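Local coordinates for protein H127A/Y244A mutant of alginate lyase AlyC3 in complex with dimannuronate (Psychromonas sp., PDB 7C8F) that probably cleaves alginate by beta-elimination as a polysaccharide lyase of family PL7, here a mutant holding dimannuronate in its cleft, at residues 69-73 and 74-78. Sequence-based numbering, arbitrary orientation.
With BEM (beta-D-mannopyranuronic acid), chain D.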
ATOM      1  N   PHE B  69      28.694  18.842  -1.466  1.00 17.48           N
ATOM      2  CA  PHE B  69      28.631  17.412  -1.726  1.00 16.32           C
ATOM      3  C   PHE B  69      29.258  17.127  -3.083  1.00 16.32           C
ATOM      4  O   PHE B  69      28.894  17.761  -4.081  1.00 18.13           O
ATOM      5  CB  PHE B  69      27.180  16.907  -1.791  1.00 16.12           C
ATOM      6  CG  PHE B  69      26.389  17.080  -0.526  1.00 14.65           C
ATOM      7  CD1 PHE B  69      25.774  18.289  -0.224  1.00 15.24           C
ATOM      8  CD2 PHE B  69      26.191  16.001   0.326  1.00 15.07           C
ATOM      9  CE1 PHE B  69      25.004  18.440   0.916  1.00 15.29           C
ATOM     10  CE2 PHE B  69      25.424  16.144   1.472  1.00 15.95           C
ATOM     11  CZ  PHE B  69      24.826  17.354   1.770  1.00 17.15           C
ATOM     12  N   LYS B  70      30.140  16.136  -3.146  1.00 17.96           N
ATOM     13  CA  LYS B  70      30.690  15.655  -4.405  1.00 16.91           C
ATOM     14  C   LYS B  70      30.617  14.137  -4.461  1.00 17.63           C
ATOM     15  O   LYS B  70      30.628  13.462  -3.428  1.00 18.03           O
ATOM     16  CB  LYS B  70      32.163  16.080  -4.542  1.00 22.02           C
ATOM     17  CG  LYS B  70      32.362  17.592  -4.495  1.00 20.35           C
ATOM     18  CD  LYS B  70      33.835  17.979  -4.323  1.00 27.25           C
ATOM     19  CE  LYS B  70      34.510  18.246  -5.649  1.00 46.59           C
ATOM     20  NZ  LYS B  70      35.910  18.722  -5.440  1.00 49.18           N
ATOM     21  N   MET B  71      30.554  13.597  -5.673  1.00 15.39           N
ATOM     22  CA  MET B  71      30.691  12.163  -5.876  1.00 16.77           C
ATOM     23  C   MET B  71      31.035  11.877  -7.328  1.00 18.61           C
ATOM     24  O   MET B  71      30.530  12.545  -8.239  1.00 18.54           O
ATOM     25  CB  MET B  71      29.406  11.411  -5.497  1.00 17.79           C
ATOM     26  CG  MET B  71      29.508   9.880  -5.590  1.00 18.60           C
ATOM     27  SD  MET B  71      30.952   9.178  -4.754  1.00 21.14           S
ATOM     28  CE  MET B  71      30.801   9.890  -3.112  1.00 21.85           C
ATOM     29  N   LYS B  72      31.842  10.866  -7.552  1.00 19.82           N
ATOM     30  CA  LYS B  72      32.175  10.395  -8.889  1.00 18.18           C
ATOM     31  C   LYS B  72      31.603   9.027  -9.164  1.00 22.09           C
ATOM     32  O   LYS B  72      31.351   8.269  -8.278  1.00 22.43           O
ATOM     33  CB  LYS B  72      33.688  10.414  -9.143  1.00 21.16           C
ATOM     34  CG  LYS B  72      34.513   9.518  -8.274  1.00 23.37           C
ATOM     35  CD  LYS B  72      35.896   9.307  -8.889  1.00 34.74           C
ATOM     36  CE  LYS B  72      36.825   8.563  -7.956  1.00 54.76           C
ATOM     37  NZ  LYS B  72      38.106   8.104  -8.592  1.00 55.48           N
ATOM     38  N   ASN B  73      31.406   8.753 -10.434  1.00 21.51           N
ATOM     39  CA  ASN B  73      30.927   7.501 -10.974  1.00 20.61           C
ATOM     40  C   ASN B  73      29.433   7.325 -10.995  1.00 25.36           C
ATOM     41  O   ASN B  73      28.762   7.822 -10.180  1.00 23.09           O
ATOM     42  CB  ASN B  73      31.623   6.267 -10.380  1.00 21.84           C
ATOM     43  CG  ASN B  73      33.129   6.363 -10.427  1.00 27.20           C
ATOM     44  OD1 ASN B  73      33.702   6.779 -11.386  1.00 29.58           O
ATOM     45  ND2 ASN B  73      33.754   5.953  -9.376  1.00 25.71           N
ATOM     46  N   ASP B  74      28.977   6.587 -11.974  1.00 22.98           N
ATOM     47  CA  ASP B  74      27.592   6.339 -12.189  1.00 23.39           C
ATOM     48  C   ASP B  74      27.003   5.571 -11.040  1.00 24.05           C
ATOM     49  O   ASP B  74      27.605   4.669 -10.565  1.00 25.07           O
ATOM     50  CB  ASP B  74      27.414   5.585 -13.504  1.00 24.81           C
ATOM     51  CG  ASP B  74      26.024   5.680 -14.076  1.00 36.45           C
ATOM     52  OD1 ASP B  74      25.283   6.553 -13.687  1.00 29.09           O
ATOM     53  OD2 ASP B  74      25.692   4.894 -14.947  1.00 32.73           O
ATOM     54  N   HIS B  75      25.819   5.993 -10.601  1.00 24.81           N
ATOM     55  CA  HIS B  75      25.029   5.324  -9.570  1.00 26.52           C
ATOM     56  C   HIS B  75      25.604   5.451  -8.166  1.00 27.97           C
ATOM     57  O   HIS B  75      25.076   4.830  -7.233  1.00 30.14           O
ATOM     58  CB  HIS B  75      24.742   3.859  -9.909  1.00 29.82           C
ATOM     59  CG  HIS B  75      24.205   3.666 -11.293  1.00 35.03           C
ATOM     60  ND1 HIS B  75      24.847   2.900 -12.241  1.00 50.22           N
ATOM     61  CD2 HIS B  75      23.099   4.163 -11.895  1.00 48.26           C
ATOM     62  CE1 HIS B  75      24.150   2.921 -13.365  1.00 39.41           C
ATOM     63  NE2 HIS B  75      23.085   3.680 -13.182  1.00 40.93           N
ATOM     64  N   LEU B  76      26.670   6.220  -7.980  1.00 20.38           N
ATOM     65  CA  LEU B  76      27.161   6.465  -6.635  1.00 20.27           C
ATOM     66  C   LEU B  76      26.517   7.732  -6.072  1.00 19.63           C
ATOM     67  O   LEU B  76      26.002   8.580  -6.809  1.00 20.03           O
ATOM     68  CB  LEU B  76      28.692   6.543  -6.603  1.00 21.76           C
ATOM     69  CG  LEU B  76      29.431   5.244  -6.961  1.00 24.14           C
ATOM     70  CD1 LEU B  76      30.911   5.322  -6.581  1.00 21.34           C
ATOM     71  CD2 LEU B  76      28.781   4.040  -6.287  1.00 31.18           C
ATOM     72  N   ARG B  77      26.518   7.841  -4.748  1.00 19.44           N
ATOM     73  CA  ARG B  77      25.754   8.912  -4.126  1.00 18.98           C
ATOM     74  C   ARG B  77      26.459   9.422  -2.883  1.00 17.53           C
ATOM     75  O   ARG B  77      27.369   8.788  -2.339  1.00 19.83           O
ATOM     76  CB  ARG B  77      24.305   8.485  -3.839  1.00 23.06           C
ATOM     77  CG  ARG B  77      24.134   7.089  -3.266  1.00 52.15           C
ATOM     78  CD  ARG B  77      22.764   6.483  -3.622  1.00 33.00           C
ATOM     79  NE  ARG B  77      21.681   7.467  -3.614  1.00 35.23           N
ATOM     80  CZ  ARG B  77      20.849   7.675  -4.631  1.00 64.69           C
ATOM     81  NH1 ARG B  77      20.961   6.955  -5.740  1.00 45.65           N
ATOM     82  NH2 ARG B  77      19.895   8.595  -4.539  1.00 30.34           N
ATOM     83  N   ASN B  78      26.002  10.588  -2.433  1.00 15.83           N
ATOM     84  CA  ASN B  78      26.556  11.254  -1.261  1.00 15.40           C
ATOM     85  C   ASN B  78      25.447  12.167  -0.735  1.00 16.53           C
ATOM     86  O   ASN B  78      25.224  13.250  -1.284  1.00 16.70           O
ATOM     87  CB  ASN B  78      27.799  12.038  -1.649  1.00 16.24           C
ATOM     88  CG  ASN B  78      28.354  12.852  -0.503  1.00 17.40           C
ATOM     89  OD1 ASN B  78      27.902  12.736   0.635  1.00 17.20           O
ATOM     90  ND2 ASN B  78      29.357  13.681  -0.798  1.00 18.27           N
TER
HETATM   91  C1  BEM D   1      17.516   2.754  -4.680  1.00 66.32           C
HETATM   92  C2  BEM D   1      16.373   2.056  -5.395  1.00 61.16           C
HETATM   93  O2  BEM D   1      15.134   2.477  -4.855  1.00 66.96           O
HETATM   94  C3  BEM D   1      16.442   2.333  -6.875  1.00 61.22           C
HETATM   95  O3  BEM D   1      15.322   1.812  -7.520  1.00 30.16           O
HETATM   96  C4  BEM D   1      16.573   3.821  -7.163  1.00 85.78           C
HETATM   97  O4  BEM D   1      16.959   3.969  -8.526  1.00 35.99           O
HETATM   98  C5  BEM D   1      17.659   4.430  -6.307  1.00 77.57           C
HETATM   99  O5  BEM D   1      17.522   4.126  -4.940  1.00 52.11           O
HETATM  100  C6  BEM D   1      17.520   5.893  -6.454  1.00 69.73           C
HETATM  101  O6B BEM D   1      16.908   6.510  -5.584  1.00 87.93           O
HETATM  102  O6A BEM D   1      18.165   6.450  -7.326  1.00 69.20           O
HETATM  103  O1  BEM D   1      17.380   2.648  -3.276  1.00 61.65           O
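Asn78 ND2 donates to Lys70 O over 2.9 Å in a nearly straight bond (165°), with the acceptor close to the amide plane; the same nitrogen also makes a weak bond to Tyr57 O. An asparagine suits this buried place because its short amide can reach a main-chain carbonyl of the neighbouring strand, here Lys70 O. Its CG stands anti to the backbone N (chi1 175°), which sends the amide across to Lys70. Carbon CG of Asn78 lies in plane at the edge of the Phe69 ring, and Phe69 CD2 comes 3.7 Å from Asn78 OD1, a buried oxygen that finds no hydrogen-bond donor. With an alanine here, Lys70 O would probably lose its amide donor and a gap open beside the Phe69 ring.

The type II beta turn from Asn73 to Leu76 reverses the chain between strands 67-72 and 77-82, which belong to the two different sheets of the PL7 beta-jelly roll, so the link passes from one sheet to the other. Its closing bond, Leu76 N to Asn73 O, is weak at 3.4 Å. Met71 and Leu76 meet across the bend: Met71 CG lies 3.6 Å from Leu76 CB, and the flexible thioether, bent at chi2 and chi3, curls to bring CE within 4.0 Å of Asn78 CB. Branched Leu76 lays CD1 3.4 Å from Lys72 O and alongside Asn73 CB.

Arg77 starts away from the 69-73 segment, and its side chain reaches the glycan pocket. Its long chain carries NH1 to O6A, a carboxylate oxygen of the mannuronate, through a hydrogen bond of 3.3 Å bent to 141°, while a salt bridge from NE to Glu79 probably helps to position the guanidinium beside the sugar acid that Lys170 and Gln124 also bind.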